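Local atomic coordinates of putative epimerase (Burkholderia cenocepacia, PDB entry 4LW8), a protein that probably interconverts epimers of sugar nucleotides with the help of NAD(P), perhaps in the biosynthesis of lipopolysaccharide O-antigen. Residues 158-161 and 162-165; 172-175 and 176-179; 225-228 and 229-233; 254-257 and 258-261; 295-299 and 300-304. All coordinates share one frame; numbering follows the deposited sequence.

Interaction 1: 158-161 and 162-165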
# COMPACT_ATOMS: atom_id res chain seq x y z
N ASN A 158 1.21 4.84 10.58
CA ASN A 158 2.21 5.78 10.06
C ASN A 158 2.69 5.32 8.69
O ASN A 158 2.34 4.22 8.26
CB ASN A 158 3.37 5.94 11.05
CG ASN A 158 4.03 4.60 11.41
OD1 ASN A 158 4.30 3.76 10.55
ND2 ASN A 158 4.25 4.40 12.69
N ASP A 159 3.45 6.16 8.00
CA ASP A 159 3.87 5.85 6.63
C ASP A 159 4.71 4.58 6.57
O ASP A 159 4.60 3.80 5.63
CB ASP A 159 4.65 7.01 6.01
CG ASP A 159 3.76 8.20 5.71
OD1 ASP A 159 2.82 8.06 4.89
OD2 ASP A 159 3.96 9.26 6.29
N TYR A 160 5.55 4.39 7.58
CA TYR A 160 6.36 3.17 7.64
C TYR A 160 5.44 1.93 7.64
O TYR A 160 5.64 0.99 6.87
CB TYR A 160 7.26 3.17 8.88
CG TYR A 160 8.03 1.86 9.06
CD1 TYR A 160 9.00 1.47 8.14
CD2 TYR A 160 7.77 1.02 10.12
CE1 TYR A 160 9.70 0.27 8.29
CE2 TYR A 160 8.46 -0.18 10.28
CZ TYR A 160 9.42 -0.55 9.36
OH TYR A 160 10.11 -1.73 9.53
N ALA A 161 4.41 1.94 8.50
CA ALA A 161 3.50 0.78 8.59
C ALA A 161 2.70 0.59 7.28
O ALA A 161 2.47 -0.54 6.85
CB ALA A 161 2.56 0.94 9.79
N VAL A 162 2.30 1.70 6.66
CA VAL A 162 1.61 1.66 5.37
C VAL A 162 2.51 1.03 4.30
O VAL A 162 2.07 0.19 3.50
CB VAL A 162 1.16 3.06 4.90
CG1 VAL A 162 0.59 2.99 3.46
CG2 VAL A 162 0.12 3.66 5.87
N SER A 163 3.78 1.43 4.30
CA SER A 163 4.72 0.93 3.28
C SER A 163 4.95 -0.57 3.45
O SER A 163 5.12 -1.28 2.45
CB SER A 163 6.06 1.71 3.33
OG SER A 163 6.95 1.27 4.35
N LYS A 164 4.92 -1.05 4.69
CA LYS A 164 5.07 -2.50 4.94
C LYS A 164 3.86 -3.27 4.43
O LYS A 164 4.00 -4.34 3.82
CB LYS A 164 5.27 -2.77 6.43
CG LYS A 164 6.69 -2.47 6.95
CD LYS A 164 7.70 -3.43 6.29
CE LYS A 164 9.01 -3.47 7.04
NZ LYS A 164 9.96 -4.40 6.35
N LEU A 165 2.67 -2.73 4.66
CA LEU A 165 1.45 -3.34 4.16
C LEU A 165 1.44 -3.34 2.63
O LEU A 165 1.08 -4.33 2.00
CB LEU A 165 0.21 -2.59 4.69
CG LEU A 165 -1.13 -3.19 4.30
CD1 LEU A 165 -1.20 -4.61 4.87
CD2 LEU A 165 -2.32 -2.33 4.80
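Y160 and K164, one helical turn apart, run side by side from the start of helix 159-172, and their packing forms the tight half of this local contact. With CG anti to the backbone N (chi1 175°), the tyrosine ring lies along the lysine chain. K164 CG sits over one ring face, shifted toward the rim and 4.1 Å from Y160 CZ, while K164 CE comes within 3.2 Å of Y160 OH. The lysine bends at chi2, and its NZ bonds A134 O. Tyrosine and lysine with three residues between them match the YxxxK signature of short-chain dehydrogenases and related epimerases, so the pair probably belongs to the active site. Beside it, Y160 O is gripped twice, by K164 N and by S163 OG at 2.9 Å, both from the same face of the carbonyl plane. Serine suits this buried spot because its small hydroxyl also bonds N110 ND2.

The loose side is the exposed N-cap, N158: short enough to fold back, its amide offers OD1 to A161 N at 2.7 Å, and N158 O accepts from V162 N at 3.0 Å. Among the neighbours, the D159 carboxylate is held between Y107 of helix 103-122 and R115 of the second subunit. Helix 103-122 of the same chain also supports V162 and S163 through Y107, while V162 and L165 pack on A166 and Y169 of the second subunit.

Interaction 2: 172-175 and 176-179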
# COMPACT_ATOMS: atom_id res chain seq x y z
N LYS A 172 2.68 -10.11 -3.35
CA LYS A 172 1.76 -11.15 -3.76
C LYS A 172 1.55 -11.17 -5.27
O LYS A 172 1.06 -12.16 -5.79
CB LYS A 172 0.42 -10.99 -3.03
CG LYS A 172 0.56 -11.27 -1.53
CD LYS A 172 -0.79 -11.19 -0.80
CE LYS A 172 -0.65 -11.71 0.63
NZ LYS A 172 -1.93 -11.77 1.39
N LEU A 173 1.93 -10.10 -5.97
CA LEU A 173 1.85 -10.11 -7.43
C LEU A 173 2.83 -11.13 -8.03
O LEU A 173 2.69 -11.53 -9.17
CB LEU A 173 2.12 -8.72 -8.02
CG LEU A 173 1.25 -7.57 -7.48
CD1 LEU A 173 1.64 -6.24 -8.10
CD2 LEU A 173 -0.24 -7.85 -7.73
N TRP A 174 3.82 -11.54 -7.24
CA TRP A 174 4.85 -12.48 -7.70
C TRP A 174 4.57 -13.93 -7.28
O TRP A 174 5.41 -14.80 -7.49
CB TRP A 174 6.22 -12.01 -7.18
CG TRP A 174 6.59 -10.68 -7.76
CD1 TRP A 174 6.21 -9.44 -7.30
CD2 TRP A 174 7.37 -10.45 -8.94
NE1 TRP A 174 6.72 -8.46 -8.12
CE2 TRP A 174 7.44 -9.05 -9.13
CE3 TRP A 174 8.03 -11.29 -9.85
CZ2 TRP A 174 8.13 -8.47 -10.19
CZ3 TRP A 174 8.72 -10.71 -10.91
CH2 TRP A 174 8.77 -9.32 -11.07
N ALA A 175 3.39 -14.18 -6.71
CA ALA A 175 3.08 -15.48 -6.12
C ALA A 175 3.09 -16.60 -7.16
O ALA A 175 3.33 -17.75 -6.82
CB ALA A 175 1.74 -15.44 -5.41
N ASP A 176 2.83 -16.27 -8.42
CA ASP A 176 2.82 -17.29 -9.47
C ASP A 176 4.25 -17.70 -9.87
O ASP A 176 4.45 -18.69 -10.57
CB ASP A 176 2.06 -16.79 -10.71
CG ASP A 176 2.58 -15.44 -11.23
OD1 ASP A 176 3.16 -14.66 -10.42
OD2 ASP A 176 2.42 -15.15 -12.44
N ARG A 177 5.23 -16.93 -9.42
CA ARG A 177 6.62 -17.16 -9.83
C ARG A 177 7.52 -17.58 -8.68
O ARG A 177 8.54 -18.23 -8.89
CB ARG A 177 7.17 -15.90 -10.52
CG ARG A 177 6.74 -15.79 -12.00
CD ARG A 177 6.74 -14.35 -12.50
NE ARG A 177 5.65 -13.56 -11.92
CZ ARG A 177 5.39 -12.29 -12.24
NH1 ARG A 177 6.16 -11.65 -13.12
NH2 ARG A 177 4.37 -11.65 -11.67
N LEU A 178 7.13 -17.23 -7.45
CA LEU A 178 7.99 -17.47 -6.29
C LEU A 178 7.20 -17.97 -5.08
O LEU A 178 6.07 -17.54 -4.87
CB LEU A 178 8.75 -16.18 -5.91
CG LEU A 178 9.77 -15.55 -6.88
CD1 LEU A 178 10.16 -14.14 -6.35
CD2 LEU A 178 11.01 -16.41 -7.00
N PRO A 179 7.80 -18.87 -4.29
CA PRO A 179 7.18 -19.32 -3.03
C PRO A 179 7.41 -18.32 -1.91
O PRO A 179 8.47 -18.32 -1.28
CB PRO A 179 7.90 -20.64 -2.75
CG PRO A 179 9.26 -20.46 -3.38
CD PRO A 179 9.07 -19.57 -4.58
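R177 lays its guanidinium over the indole of W174, three residues earlier, with the two planes only 23° from parallel and their centres 4.2 Å apart. W174 CE3 lies beneath the centre of the guanidinium, and R177 NH1 stands 3.5 Å from W174 CZ3. This is an off-centre cation-pi stack: the charge hangs toward the rim of the six-membered ring. The arginine bends at chi3 (-71°), which brings its flat end back over the indole, and tryptophan suits the place because it offers a broad, electron-rich face.

The guanidinium edge is occupied as well. R177 NE forms a salt bridge with D176 OD1 at 3.1 Å, meeting the oxygen from above the carboxylate plane, while R177 NH2 gives L173 O a weak bond of 3.0 Å near the guanidinium plane. Together these contacts limit rotation of the group about its own chain. W174 O accepts both R177 N at 2.9 Å, which comes from above the carbonyl plane, and L178 N at 3.0 Å.

The indole rests on L118, A119 and S122 of helix 103-122 and on I180 of the following strand, so W174 is buried, whereas D176 is exposed and R177 partly so. A type I beta turn from K172 to A175 opens this connection between helix 159-172 and strand 180-189, a helix-to-strand link of the kind found throughout Rossmann-like alpha/beta folds.

Interaction 3: 225-228 and 229-233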
# COMPACT_ATOMS: atom_id res chain seq x y z
N SER A 225 9.35 -9.94 22.07
CA SER A 225 10.06 -11.21 21.84
C SER A 225 11.56 -11.01 21.82
O SER A 225 12.06 -9.91 21.59
CB SER A 225 9.62 -11.87 20.52
OG SER A 225 8.24 -12.16 20.51
N ASP A 226 12.26 -12.11 22.04
CA ASP A 226 13.70 -12.18 21.89
C ASP A 226 14.01 -12.37 20.41
O ASP A 226 13.42 -13.23 19.76
CB ASP A 226 14.24 -13.35 22.74
CG ASP A 226 15.73 -13.34 22.87
OD1 ASP A 226 16.44 -13.36 21.84
OD2 ASP A 226 16.21 -13.33 24.03
N VAL A 227 14.92 -11.55 19.87
CA VAL A 227 15.34 -11.67 18.47
C VAL A 227 15.79 -13.11 18.11
O VAL A 227 15.58 -13.58 16.98
CB VAL A 227 16.47 -10.65 18.13
CG1 VAL A 227 17.74 -10.93 18.95
CG2 VAL A 227 16.77 -10.64 16.64
N ARG A 228 16.37 -13.82 19.07
CA ARG A 228 16.80 -15.19 18.82
C ARG A 228 15.60 -16.11 18.57
O ARG A 228 15.65 -16.97 17.69
CB ARG A 228 17.64 -15.71 19.98
CG ARG A 228 18.99 -15.04 20.11
CD ARG A 228 19.67 -15.34 21.42
NE ARG A 228 18.89 -14.83 22.55
CZ ARG A 228 19.27 -14.98 23.82
NH1 ARG A 228 20.41 -15.61 24.10
NH2 ARG A 228 18.51 -14.50 24.79
N ASP A 229 14.50 -15.90 19.30
CA ASP A 229 13.26 -16.64 19.07
C ASP A 229 12.65 -16.29 17.72
O ASP A 229 12.11 -17.15 17.02
CB ASP A 229 12.22 -16.36 20.16
CG ASP A 229 12.64 -16.84 21.54
OD1 ASP A 229 13.62 -17.59 21.66
OD2 ASP A 229 11.95 -16.47 22.51
N VAL A 230 12.70 -15.00 17.38
CA VAL A 230 12.08 -14.54 16.14
C VAL A 230 12.80 -15.16 14.92
O VAL A 230 12.16 -15.68 14.00
CB VAL A 230 12.10 -13.00 16.04
CG1 VAL A 230 11.76 -12.52 14.62
CG2 VAL A 230 11.14 -12.37 17.09
N THR A 231 14.12 -15.15 14.94
CA THR A 231 14.86 -15.69 13.81
C THR A 231 14.74 -17.23 13.77
O THR A 231 14.78 -17.81 12.69
CB THR A 231 16.32 -15.21 13.83
OG1 THR A 231 16.92 -15.52 15.09
CG2 THR A 231 16.36 -13.68 13.61
N ALA A 232 14.60 -17.87 14.93
CA ALA A 232 14.34 -19.32 14.94
C ALA A 232 13.02 -19.63 14.23
O ALA A 232 12.92 -20.59 13.49
CB ALA A 232 14.33 -19.87 16.37
N ALA A 233 12.01 -18.79 14.46
CA ALA A 233 10.72 -18.91 13.77
C ALA A 233 10.85 -18.65 12.27
O ALA A 233 10.26 -19.36 11.46
CB ALA A 233 9.71 -17.93 14.38
O HOH W 1 10.61 -14.28 22.72
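An N-capped helix start joins strand 221-226 to helix 227-240, and here S225 CB touches V230 CG2 at 3.8 Å while D226 O accepts from V230 N at 3.1 Å. D226 is the N-cap. Its carboxylate is brought to the first turn by CG standing anti to the backbone N (chi1 -169°), where OD1 takes R228 N on its anti lone pair at 2.8 Å. The same oxygen also receives R228 NE, and D226 OD2 receives R228 NH2 at 2.7 Å, a side-on salt bridge with two nitrogens that fixes the rotation of the guanidinium, the acceptors lying in its plane. An aspartate suits both tasks, since a short anion can cap a helix and pair with arginine together.

One turn on, T231 doubles the backbone bond: its N and its OG1, both 3.0 Å from V227 O, arrive from opposite faces of that carbonyl plane. D229 OD2 accepts from T306 N and from a water 2.6 Å away, which itself accepts from D226 N.

R228 makes a cation-pi contact with W314 of helix 308-321, and D226 OD2 bonds T311 OG1. V227 leans on Y33 of helix 29-40, while S225 and V230 meet Y188 of strand 180-189.

Interaction 4: 254-257 and 258-261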
# COMPACT_ATOMS: atom_id res chain seq x y z
N ALA A 254 1.89 -10.11 26.77
CA ALA A 254 1.94 -8.66 26.81
C ALA A 254 2.48 -8.16 28.14
O ALA A 254 2.01 -8.56 29.20
CB ALA A 254 0.56 -8.07 26.54
N TYR A 255 3.49 -7.30 28.08
CA TYR A 255 4.08 -6.70 29.28
C TYR A 255 3.88 -5.18 29.30
O TYR A 255 4.08 -4.51 28.29
CB TYR A 255 5.58 -7.00 29.34
CG TYR A 255 5.99 -8.45 29.54
CD1 TYR A 255 5.96 -9.04 30.80
CD2 TYR A 255 6.40 -9.22 28.46
CE1 TYR A 255 6.36 -10.36 30.97
CE2 TYR A 255 6.80 -10.54 28.63
CZ TYR A 255 6.77 -11.10 29.88
OH TYR A 255 7.16 -12.41 30.03
N SER A 256 3.49 -4.64 30.45
CA SER A 256 3.45 -3.20 30.62
C SER A 256 4.86 -2.67 30.86
O SER A 256 5.75 -3.43 31.25
CB SER A 256 2.55 -2.81 31.79
OG SER A 256 3.13 -3.22 33.01
N LEU A 257 5.06 -1.37 30.67
CA LEU A 257 6.35 -0.76 30.95
C LEU A 257 6.71 -0.88 32.44
O LEU A 257 7.87 -0.99 32.81
CB LEU A 257 6.35 0.70 30.52
CG LEU A 257 7.59 1.25 29.83
CD1 LEU A 257 8.22 0.22 28.89
CD2 LEU A 257 7.19 2.50 29.06
N LYS A 258 5.68 -0.91 33.28
CA LYS A 258 5.85 -1.10 34.71
C LYS A 258 6.43 -2.48 35.02
O LYS A 258 7.31 -2.61 35.88
CB LYS A 258 4.51 -0.92 35.44
CG LYS A 258 4.60 -0.91 36.96
CD LYS A 258 3.22 -0.90 37.62
CE LYS A 258 3.33 -0.94 39.14
NZ LYS A 258 2.01 -1.10 39.82
N GLU A 259 5.95 -3.51 34.33
CA GLU A 259 6.49 -4.86 34.49
C GLU A 259 7.94 -4.94 34.02
O GLU A 259 8.77 -5.60 34.65
CB GLU A 259 5.65 -5.89 33.72
CG GLU A 259 4.20 -6.07 34.18
CD GLU A 259 3.41 -6.97 33.23
OE1 GLU A 259 3.55 -8.21 33.31
OE2 GLU A 259 2.66 -6.43 32.38
N VAL A 260 8.24 -4.26 32.92
CA VAL A 260 9.58 -4.28 32.36
C VAL A 260 10.53 -3.56 33.31
O VAL A 260 11.62 -4.07 33.63
CB VAL A 260 9.63 -3.64 30.96
CG1 VAL A 260 11.06 -3.58 30.45
CG2 VAL A 260 8.78 -4.44 29.99
N LEU A 261 10.11 -2.38 33.78
CA LEU A 261 10.90 -1.65 34.77
C LEU A 261 11.16 -2.50 36.01
O LEU A 261 12.27 -2.53 36.52
CB LEU A 261 10.18 -0.34 35.17
CG LEU A 261 10.15 0.74 34.10
CD1 LEU A 261 9.15 1.86 34.44
CD2 LEU A 261 11.56 1.29 33.90
O HOH W 2 0.19 -6.86 31.18
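Polar contacts centre on S256 and E259, which trade hydrogen bonds where strand 254-256 gives way to helix 257-268. The backbone N of S256 donates to E259 OE2 at 2.8 Å with a nearly straight angle of 172°, meeting the oxygen from above the carboxylate plane. In return, E259 N donates to S256 OG at 3.1 Å. The serine hydroxyl lies between its own backbone N and carbonyl carbon (chi1 68°), a torsion that aims it at the first turn of the helix, and the glutamate, extended beyond CG, is just long enough to reach back. Its other oxygen, E259 OE1, stands 3.6 Å from Y255 CD1, the carboxylate tilted 52° from the ring plane. A water 2.8 Å from E259 OE2 donates to it and also to A254 O, tying the carboxylate to the strand. Negative charge at a helix N-terminus probably gains from the local dipole as well.

This reciprocal exchange is a capping box, with S256 as the N-cap. Behind it the regular helical bonds begin: V260 N to S256 O, and L261 N to L257 O at 2.8 Å.

Apolar contacts are fewer. Y255 CB meets V260 CG2 at 4.1 Å. Tyrosine and valine suit this buried side, where Y255 leans on L308 and V260 on L312, both of helix 308-321. L257 packs on L198 and L202 of helix 198-207, and L261 on Y206 of that same helix.

Interaction 5: 295-299 and 300-304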
# COMPACT_ATOMS: atom_id res chain seq x y z
N LYS A 295 -1.45 -19.60 14.32
CA LYS A 295 -1.32 -20.05 12.94
C LYS A 295 0.09 -20.60 12.68
O LYS A 295 0.26 -21.64 12.06
CB LYS A 295 -1.64 -18.92 11.95
CG LYS A 295 -1.64 -19.37 10.50
CD LYS A 295 -1.74 -18.16 9.57
CE LYS A 295 -1.79 -18.60 8.10
NZ LYS A 295 -1.83 -17.41 7.19
N LEU A 296 1.10 -19.87 13.16
CA LEU A 296 2.49 -20.32 13.08
C LEU A 296 2.67 -21.67 13.77
O LEU A 296 3.30 -22.59 13.23
CB LEU A 296 3.42 -19.27 13.69
CG LEU A 296 4.90 -19.62 13.82
CD1 LEU A 296 5.57 -19.75 12.46
CD2 LEU A 296 5.61 -18.54 14.65
N ARG A 297 2.12 -21.80 14.97
CA ARG A 297 2.26 -23.01 15.76
C ARG A 297 1.69 -24.21 15.00
O ARG A 297 2.32 -25.28 14.93
CB ARG A 297 1.57 -22.84 17.13
CG ARG A 297 1.57 -24.05 18.04
CD ARG A 297 0.76 -23.78 19.32
NE ARG A 297 1.37 -22.71 20.12
CZ ARG A 297 0.84 -21.50 20.32
NH1 ARG A 297 -0.32 -21.17 19.78
NH2 ARG A 297 1.50 -20.62 21.06
N ARG A 298 0.53 -24.03 14.38
CA ARG A 298 -0.09 -25.11 13.63
C ARG A 298 0.72 -25.48 12.39
O ARG A 298 0.64 -26.61 11.93
CB ARG A 298 -1.52 -24.74 13.26
CG ARG A 298 -2.46 -24.75 14.46
CD ARG A 298 -3.84 -24.21 14.11
NE ARG A 298 -4.76 -24.25 15.25
CZ ARG A 298 -5.50 -25.31 15.58
NH1 ARG A 298 -5.44 -26.42 14.86
NH2 ARG A 298 -6.31 -25.25 16.63
N ALA A 299 1.49 -24.54 11.87
CA ALA A 299 2.27 -24.76 10.65
C ALA A 299 3.65 -25.39 10.89
O ALA A 299 4.11 -26.22 10.11
CB ALA A 299 2.44 -23.45 9.88
N VAL A 300 4.32 -24.98 11.97
CA VAL A 300 5.69 -25.42 12.21
C VAL A 300 5.88 -26.10 13.57
O VAL A 300 6.98 -26.56 13.89
CB VAL A 300 6.68 -24.26 12.11
CG1 VAL A 300 6.50 -23.53 10.78
CG2 VAL A 300 6.48 -23.28 13.26
N GLY A 301 4.82 -26.13 14.38
CA GLY A 301 4.85 -26.80 15.68
C GLY A 301 5.28 -25.85 16.78
O GLY A 301 5.50 -24.66 16.55
N GLU A 302 5.42 -26.38 17.99
CA GLU A 302 5.77 -25.58 19.16
C GLU A 302 7.18 -25.03 19.08
O GLU A 302 8.08 -25.70 18.57
CB GLU A 302 5.61 -26.41 20.44
CG GLU A 302 4.20 -26.88 20.73
CD GLU A 302 3.31 -25.77 21.28
OE1 GLU A 302 3.83 -24.68 21.60
OE2 GLU A 302 2.08 -26.00 21.38
N LEU A 303 7.38 -23.82 19.58
CA LEU A 303 8.72 -23.26 19.63
C LEU A 303 8.91 -22.70 21.03
O LEU A 303 8.02 -22.04 21.55
CB LEU A 303 8.91 -22.17 18.56
CG LEU A 303 9.01 -22.71 17.13
CD1 LEU A 303 8.89 -21.60 16.10
CD2 LEU A 303 10.29 -23.51 16.93
N PRO A 304 10.09 -22.93 21.62
CA PRO A 304 10.40 -22.43 22.95
C PRO A 304 10.36 -20.91 22.96
O PRO A 304 10.80 -20.29 21.99
CB PRO A 304 11.81 -22.97 23.23
CG PRO A 304 12.39 -23.24 21.88
CD PRO A 304 11.22 -23.68 21.04
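This is a surface contact at the C-terminal end of helix 294-300, where L296 and R297 reach forward to V300, G301 and E302 as the chain leaves the helix for the loop before helix 308-321. The motif is a helix ending at glycine: G301 is the first residue to abandon helical angles, and its phi is positive (90°). At these angles a side chain would be jammed against the carbonyl oxygen of V300, which explains why glycine sits here.

The last helical bonds lead into that turn. L296 O accepts from A299 N and from V300 N, the latter at 2.9 Å, and R297 O accepts from G301 N at 2.7 Å, so the donors run right up to the glycine. On the inner side, L296 CD1 packs against V300 CG2 at 3.7 Å. One of the two valine methyls thus meets leucine; the branched residue offers a methyl to leucine one turn earlier, and L296 is buried further by L237 of helix 227-240. V300 leans on K236 of the same helix.

On the outer side, the long arginine chain bends at chi3 (-64°), and its guanidinium is held mainly by E252, which forms a salt bridge with R297 NH2. E302 adds a weaker hold. Its chain, bent at chi2, brings the carboxylate alongside the outer part of the R297 chain, with the two charged planes 36° apart. E302 OE1 lies at the guanidinium edge, near its plane, 3.5 Å from R297 NE in a weak salt bridge, while E302 OE2 rests 3.3 Å from R297 CD.

The five contacts come one after another along the chain, and each is a local turn at or near a helix end. Interactions 1 and 2 lie at the start of helix 159-172 and in the loop just after it, with centres about 21 Å apart. Interactions 3 and 4 each lead from a strand into a helix, and their strands, 221-226 and 254-256, are antiparallel neighbours in the main sheet. Interactions 3 and 5 touch: A233 packs on L296 and L303, joining helix 227-240 to helix 294-300 and the loop after it. Interactions 2 and 4, about 40 Å apart between centres, lie on opposite sides of the chain's centre, so the contacts are spread over the chain, with interactions 3 and 5 the touching pair.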